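Local coordinates for cobalamin biosynthesis protein (cbiD) (Archaeoglobus fulgidus, PDB 1SR8) that probably methylates C-1 of cobalt-precorrin-5B, using S-adenosyl-L-methionine, to form cobalt-precorrin-6A in the anaerobic route to cobalamin, at residues I16-A21 / D35-R40; F189-C194 / E199-I204. All coordinates share one frame; numbering follows the deposited sequence.

Contact 1: residues I16-A21 / D35-R40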
loop_
_atom_site.group_PDB
_atom_site.type_symbol
_atom_site.label_atom_id
_atom_site.label_comp_id
_atom_site.label_asym_id
_atom_site.label_seq_id
_atom_site.Cartn_x
_atom_site.Cartn_y
_atom_site.Cartn_z
ATOM N N ILE A 16 -4.677 -6.644 23.117
ATOM C CA ILE A 16 -5.532 -7.686 22.584
ATOM C C ILE A 16 -6.570 -8.082 23.614
ATOM O O ILE A 16 -6.287 -8.809 24.569
ATOM C CB ILE A 16 -4.717 -8.924 22.204
ATOM C CG1 ILE A 16 -3.476 -8.492 21.417
ATOM C CG2 ILE A 16 -5.580 -9.874 21.385
ATOM C CD1 ILE A 16 -2.574 -9.629 20.989
ATOM N N LYS A 17 -7.774 -7.570 23.414
ATOM C CA LYS A 17 -8.912 -7.836 24.278
ATOM C C LYS A 17 -10.021 -7.993 23.257
ATOM O O LYS A 17 -10.735 -7.039 22.940
ATOM C CB LYS A 17 -9.168 -6.634 25.190
ATOM C CG LYS A 17 -9.231 -5.294 24.456
ATOM C CD LYS A 17 -9.257 -4.111 25.415
ATOM C CE LYS A 17 -7.950 -3.973 26.205
ATOM N NZ LYS A 17 -7.703 -5.091 27.161
ATOM N N ASP A 18 -10.153 -9.205 22.730
ATOM C CA ASP A 18 -11.138 -9.449 21.688
ATOM C C ASP A 18 -10.747 -10.814 21.146
ATOM O O ASP A 18 -9.552 -11.075 20.946
ATOM C CB ASP A 18 -10.924 -8.399 20.592
ATOM C CG ASP A 18 -12.199 -7.988 19.893
ATOM O OD1 ASP A 18 -13.062 -7.358 20.556
ATOM O OD2 ASP A 18 -12.324 -8.276 18.673
ATOM N N ARG A 19 -11.707 -11.699 20.909
ATOM C CA ARG A 19 -11.337 -13.002 20.340
ATOM C C ARG A 19 -11.263 -12.810 18.808
ATOM O O ARG A 19 -10.752 -13.663 18.053
ATOM C CB ARG A 19 -12.391 -14.070 20.703
ATOM N N ASP A 20 -11.762 -11.658 18.376
ATOM C CA ASP A 20 -11.812 -11.294 16.975
ATOM C C ASP A 20 -10.550 -10.520 16.564
ATOM O O ASP A 20 -10.268 -10.362 15.373
ATOM C CB ASP A 20 -13.069 -10.446 16.763
ATOM C CG ASP A 20 -13.414 -10.258 15.313
ATOM O OD1 ASP A 20 -13.465 -11.270 14.582
ATOM O OD2 ASP A 20 -13.648 -9.100 14.908
ATOM N N ALA A 21 -9.793 -10.055 17.559
ATOM C CA ALA A 21 -8.573 -9.273 17.347
ATOM C C ALA A 21 -7.547 -9.880 16.391
ATOM O O ALA A 21 -6.886 -9.161 15.646
ATOM C CB ALA A 21 -7.914 -8.983 18.685
ATOM N N ASP A 35 -6.453 1.424 22.266
ATOM C CA ASP A 35 -7.893 1.462 22.492
ATOM C C ASP A 35 -8.699 1.405 21.191
ATOM O O ASP A 35 -9.330 2.388 20.798
ATOM C CB ASP A 35 -8.264 2.731 23.282
ATOM C CG ASP A 35 -7.861 4.014 22.563
ATOM O OD1 ASP A 35 -8.006 5.102 23.161
ATOM O OD2 ASP A 35 -7.403 3.939 21.400
ATOM N N GLY A 36 -8.681 0.254 20.527
ATOM C CA GLY A 36 -9.428 0.119 19.288
ATOM C C GLY A 36 -8.610 -0.390 18.121
ATOM O O GLY A 36 -7.598 -1.061 18.315
ATOM N N TYR A 37 -9.051 -0.062 16.908
ATOM C CA TYR A 37 -8.379 -0.483 15.678
ATOM C C TYR A 37 -8.234 0.674 14.690
ATOM O O TYR A 37 -8.996 1.639 14.730
ATOM C CB TYR A 37 -9.187 -1.589 14.979
ATOM C CG TYR A 37 -9.296 -2.899 15.734
ATOM C CD1 TYR A 37 -8.279 -3.857 15.665
ATOM C CD2 TYR A 37 -10.413 -3.180 16.530
ATOM C CE1 TYR A 37 -8.368 -5.070 16.375
ATOM C CE2 TYR A 37 -10.514 -4.391 17.247
ATOM C CZ TYR A 37 -9.488 -5.329 17.166
ATOM O OH TYR A 37 -9.576 -6.509 17.876
ATOM N N LEU A 38 -7.230 0.581 13.821
ATOM C CA LEU A 38 -7.032 1.562 12.758
ATOM C C LEU A 38 -7.252 0.712 11.510
ATOM O O LEU A 38 -6.805 -0.436 11.448
ATOM C CB LEU A 38 -5.615 2.145 12.757
ATOM C CG LEU A 38 -5.374 3.402 13.599
ATOM C CD1 LEU A 38 -3.899 3.776 13.569
ATOM C CD2 LEU A 38 -6.208 4.541 13.060
ATOM N N ARG A 39 -7.965 1.261 10.534
ATOM C CA ARG A 39 -8.268 0.534 9.305
ATOM C C ARG A 39 -7.284 0.826 8.162
ATOM O O ARG A 39 -7.029 1.982 7.827
ATOM C CB ARG A 39 -9.708 0.863 8.854
ATOM C CG ARG A 39 -10.805 0.480 9.863
ATOM C CD ARG A 39 -12.054 1.374 9.745
ATOM N NE ARG A 39 -13.166 0.764 9.004
ATOM C CZ ARG A 39 -14.012 -0.154 9.491
ATOM N NH1 ARG A 39 -13.893 -0.593 10.741
ATOM N NH2 ARG A 39 -14.991 -0.633 8.725
ATOM N N ARG A 40 -6.718 -0.230 7.587
ATOM C CA ARG A 40 -5.820 -0.078 6.446
ATOM C C ARG A 40 -6.713 -0.012 5.207
ATOM O O ARG A 40 -7.850 -0.492 5.226
ATOM C CB ARG A 40 -4.895 -1.291 6.299
ATOM C CG ARG A 40 -3.772 -1.372 7.308
ATOM C CD ARG A 40 -2.498 -1.812 6.611
ATOM N NE ARG A 40 -1.356 -1.888 7.513
ATOM C CZ ARG A 40 -1.128 -2.898 8.348
ATOM N NH1 ARG A 40 -1.969 -3.922 8.395
ATOM N NH2 ARG A 40 -0.055 -2.888 9.130
#

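Contact 2: residues F189-C194 / E199-I204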
loop_
_atom_site.group_PDB
_atom_site.type_symbol
_atom_site.label_atom_id
_atom_site.label_comp_id
_atom_site.label_asym_id
_atom_site.label_seq_id
_atom_site.Cartn_x
_atom_site.Cartn_y
_atom_site.Cartn_z
ATOM N N PHE A 189 -1.539 -2.812 0.392
ATOM C CA PHE A 189 -2.357 -2.114 1.382
ATOM C C PHE A 189 -1.948 -0.660 1.526
ATOM O O PHE A 189 -0.808 -0.292 1.219
ATOM C CB PHE A 189 -2.224 -2.798 2.749
ATOM C CG PHE A 189 -2.704 -4.224 2.770
ATOM C CD1 PHE A 189 -3.957 -4.542 3.280
ATOM C CD2 PHE A 189 -1.902 -5.250 2.285
ATOM C CE1 PHE A 189 -4.404 -5.865 3.308
ATOM C CE2 PHE A 189 -2.336 -6.573 2.306
ATOM C CZ PHE A 189 -3.590 -6.883 2.819
ATOM N N VAL A 190 -2.888 0.162 1.991
ATOM C CA VAL A 190 -2.636 1.579 2.217
ATOM C C VAL A 190 -2.450 1.782 3.723
ATOM O O VAL A 190 -3.342 1.472 4.508
ATOM C CB VAL A 190 -3.819 2.449 1.718
ATOM C CG1 VAL A 190 -3.657 3.884 2.188
ATOM C CG2 VAL A 190 -3.878 2.422 0.208
ATOM N N GLU A 191 -1.278 2.267 4.123
ATOM C CA GLU A 191 -0.990 2.517 5.531
ATOM C C GLU A 191 -1.814 3.748 5.931
ATOM O O GLU A 191 -1.687 4.805 5.306
ATOM C CB GLU A 191 0.509 2.786 5.713
ATOM C CG GLU A 191 0.958 2.884 7.165
ATOM C CD GLU A 191 0.971 1.542 7.895
ATOM O OE1 GLU A 191 0.416 0.552 7.373
ATOM O OE2 GLU A 191 1.535 1.479 9.009
ATOM N N PRO A 192 -2.661 3.629 6.982
ATOM C CA PRO A 192 -3.527 4.714 7.475
ATOM C C PRO A 192 -2.832 5.841 8.229
ATOM O O PRO A 192 -3.054 6.045 9.427
ATOM C CB PRO A 192 -4.531 3.977 8.343
ATOM C CG PRO A 192 -3.679 2.921 8.961
ATOM C CD PRO A 192 -2.839 2.416 7.801
ATOM N N TRP A 193 -2.019 6.599 7.506
ATOM C CA TRP A 193 -1.285 7.699 8.099
ATOM C C TRP A 193 -2.126 8.819 8.691
ATOM O O TRP A 193 -2.857 9.510 7.986
ATOM C CB TRP A 193 -0.303 8.267 7.076
ATOM C CG TRP A 193 0.872 7.355 6.880
ATOM C CD1 TRP A 193 1.307 6.806 5.704
ATOM C CD2 TRP A 193 1.754 6.869 7.904
ATOM N NE1 TRP A 193 2.406 6.010 5.935
ATOM C CE2 TRP A 193 2.702 6.030 7.276
ATOM C CE3 TRP A 193 1.836 7.063 9.295
ATOM C CZ2 TRP A 193 3.721 5.382 7.991
ATOM C CZ3 TRP A 193 2.850 6.418 10.008
ATOM C CH2 TRP A 193 3.778 5.589 9.353
ATOM N N CYS A 194 -1.992 8.970 10.007
ATOM C CA CYS A 194 -2.663 9.991 10.810
ATOM C C CYS A 194 -1.868 10.072 12.123
ATOM O O CYS A 194 -0.906 9.325 12.312
ATOM C CB CYS A 194 -4.117 9.595 11.078
ATOM S SG CYS A 194 -4.358 7.936 11.760
ATOM N N GLU A 199 1.476 7.662 16.712
ATOM C CA GLU A 199 1.630 7.451 18.155
ATOM C C GLU A 199 1.567 5.980 18.507
ATOM O O GLU A 199 2.307 5.501 19.374
ATOM C CB GLU A 199 0.530 8.170 18.931
ATOM C CG GLU A 199 0.358 9.620 18.562
ATOM C CD GLU A 199 -0.685 10.303 19.427
ATOM O OE1 GLU A 199 -1.720 9.655 19.731
ATOM O OE2 GLU A 199 -0.469 11.485 19.789
ATOM N N THR A 200 0.659 5.272 17.838
ATOM C CA THR A 200 0.480 3.841 18.052
ATOM C C THR A 200 1.743 3.073 17.644
ATOM O O THR A 200 2.229 2.215 18.386
ATOM C CB THR A 200 -0.706 3.296 17.217
ATOM O OG1 THR A 200 -1.897 4.014 17.548
ATOM C CG2 THR A 200 -0.923 1.813 17.483
ATOM N N LYS A 201 2.276 3.381 16.465
ATOM C CA LYS A 201 3.458 2.677 15.993
ATOM C C LYS A 201 4.685 2.959 16.855
ATOM O O LYS A 201 5.566 2.114 16.968
ATOM C CB LYS A 201 3.739 3.013 14.526
ATOM C CG LYS A 201 4.684 2.011 13.869
ATOM C CD LYS A 201 4.845 2.229 12.374
ATOM C CE LYS A 201 3.581 1.896 11.594
ATOM N NZ LYS A 201 3.814 2.028 10.123
ATOM N N LEU A 202 4.744 4.140 17.465
ATOM C CA LEU A 202 5.871 4.476 18.333
ATOM C C LEU A 202 5.799 3.585 19.569
ATOM O O LEU A 202 6.809 3.049 20.015
ATOM C CB LEU A 202 5.826 5.951 18.749
ATOM C CG LEU A 202 6.784 6.376 19.873
ATOM C CD1 LEU A 202 8.222 6.020 19.512
ATOM C CD2 LEU A 202 6.650 7.866 20.107
ATOM N N LYS A 203 4.593 3.426 20.110
ATOM C CA LYS A 203 4.379 2.586 21.279
ATOM C C LYS A 203 4.695 1.137 20.953
ATOM O O LYS A 203 5.241 0.413 21.785
ATOM C CB LYS A 203 2.932 2.695 21.756
ATOM C CG LYS A 203 2.548 4.078 22.241
ATOM C CD LYS A 203 1.120 4.079 22.752
ATOM C CE LYS A 203 0.705 5.454 23.260
ATOM N NZ LYS A 203 -0.711 5.442 23.731
ATOM N N ILE A 204 4.344 0.709 19.746
ATOM C CA ILE A 204 4.623 -0.656 19.323
ATOM C C ILE A 204 6.134 -0.848 19.251
ATOM O O ILE A 204 6.658 -1.906 19.604
ATOM C CB ILE A 204 4.022 -0.952 17.932
ATOM C CG1 ILE A 204 2.492 -0.895 18.011
ATOM C CG2 ILE A 204 4.491 -2.316 17.436
ATOM C CD1 ILE A 204 1.776 -1.132 16.685
#

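Contact 1: residues I16-A21 / D35-R40
Tyr-37 reaches across to the 16-21 loop with the far end of its ring, where the phenol oxygen meets Asp-18 and Ala-21. The polar part of the contact is slight: Tyr-37 OH donates a weak hydrogen bond to Asp-18 OD2, 3.4 Å away. That oxygen lies beyond the hydroxyl edge of the ring and near its plane, although the carboxylate is itself turned 69° from the ring. Asp-18 CB is 3.6 Å from Tyr-37 OH, so the aspartate meets the hydroxyl with its stem as well as its carboxylate.

Tyr-37 belongs to strand 36-42, which pairs antiparallel with strand 30-33 in a β-hairpin, while Ala-21 opens helix 21-26 just ahead of that hairpin. The contact thus brings the loop leading into the helix against the hairpin that follows it. Strand 30-33 supplies Leu-32 beside the tyrosine, and Lys-24 of the helix makes a cation-pi contact with its ring.

Against Ala-21 the hydroxyl is pressed closer than an ordinary contact, Tyr-37 OH being 3.0 Å from Ala-21 CA and 3.1 Å from Ala-21 CB, so these distances are doubtful in detail. The aromatic carbons stand farther back, with Ala-21 CB 4.3 Å from Tyr-37 CZ. With CG set anti to its own carbonyl carbon (chi1 -65°), Tyr-37 extends its ring from the strand to the start of the helix.

Contact 2: residues F189-C194 / E199-I204
Glu-191 and Lys-201 form a salt bridge between the segment after strand 189-190 and helix 195-204. From CB, which points toward the helix, the Glu-191 chain continues with CG anti to the backbone N (chi1 -173°). CG lies 3.5 Å above one face of the Trp-193 ring, nearer the border of the ring system than its middle. A bend at chi2 (72°) then carries CD to 3.6 Å from Lys-201 NZ. At the tip the two oxygens divide their work: OE1 turns to Arg-40, whereas OE2 accepts a short 2.6 Å hydrogen bond from Lys-201 NZ. The ammonium comes to the anti side of OE2, 31° out of the carboxylate plane, and Trp-193 CH2 is 3.6 Å from the same NZ. Glu-7 and the carbonyl of Val-234 also bind this nitrogen. A glutamine here, lacking the charge, would probably weaken the link between Arg-40 and Lys-201, leaving each to its other acidic partner, Asp-4 or Glu-7. The backbone turns sharply between the glutamate and the tryptophan, Trp-193 N bonding to Glu-191 O at 2.9 Å: this is an inverse gamma turn centred on Pro-192, within a strand-to-helix connection that ends at Cys-194, the N-cap of helix 195-204.

In the fold
The centres of contacts 1 and 2 lie about 14 Å apart on the same side of the chain's centre, and the two are joined through one antiparallel sheet in which strand 36-42 runs between strands 30-33 and 189-190. The salt bridge from Arg-40 NE to Glu-191 OE1, 3.0 Å long, joins them directly, and Arg-39 O packs 3.2 Å from Pro-192 CB. Arg-40 also pairs with Asp-4, bringing the chain's N-terminal part to the same junction. At the turn of the hairpin, Asp-35 and Glu-34 form salt bridges with Lys-196 and Lys-203, so helix 195-204 is held to the hairpin by charges as well.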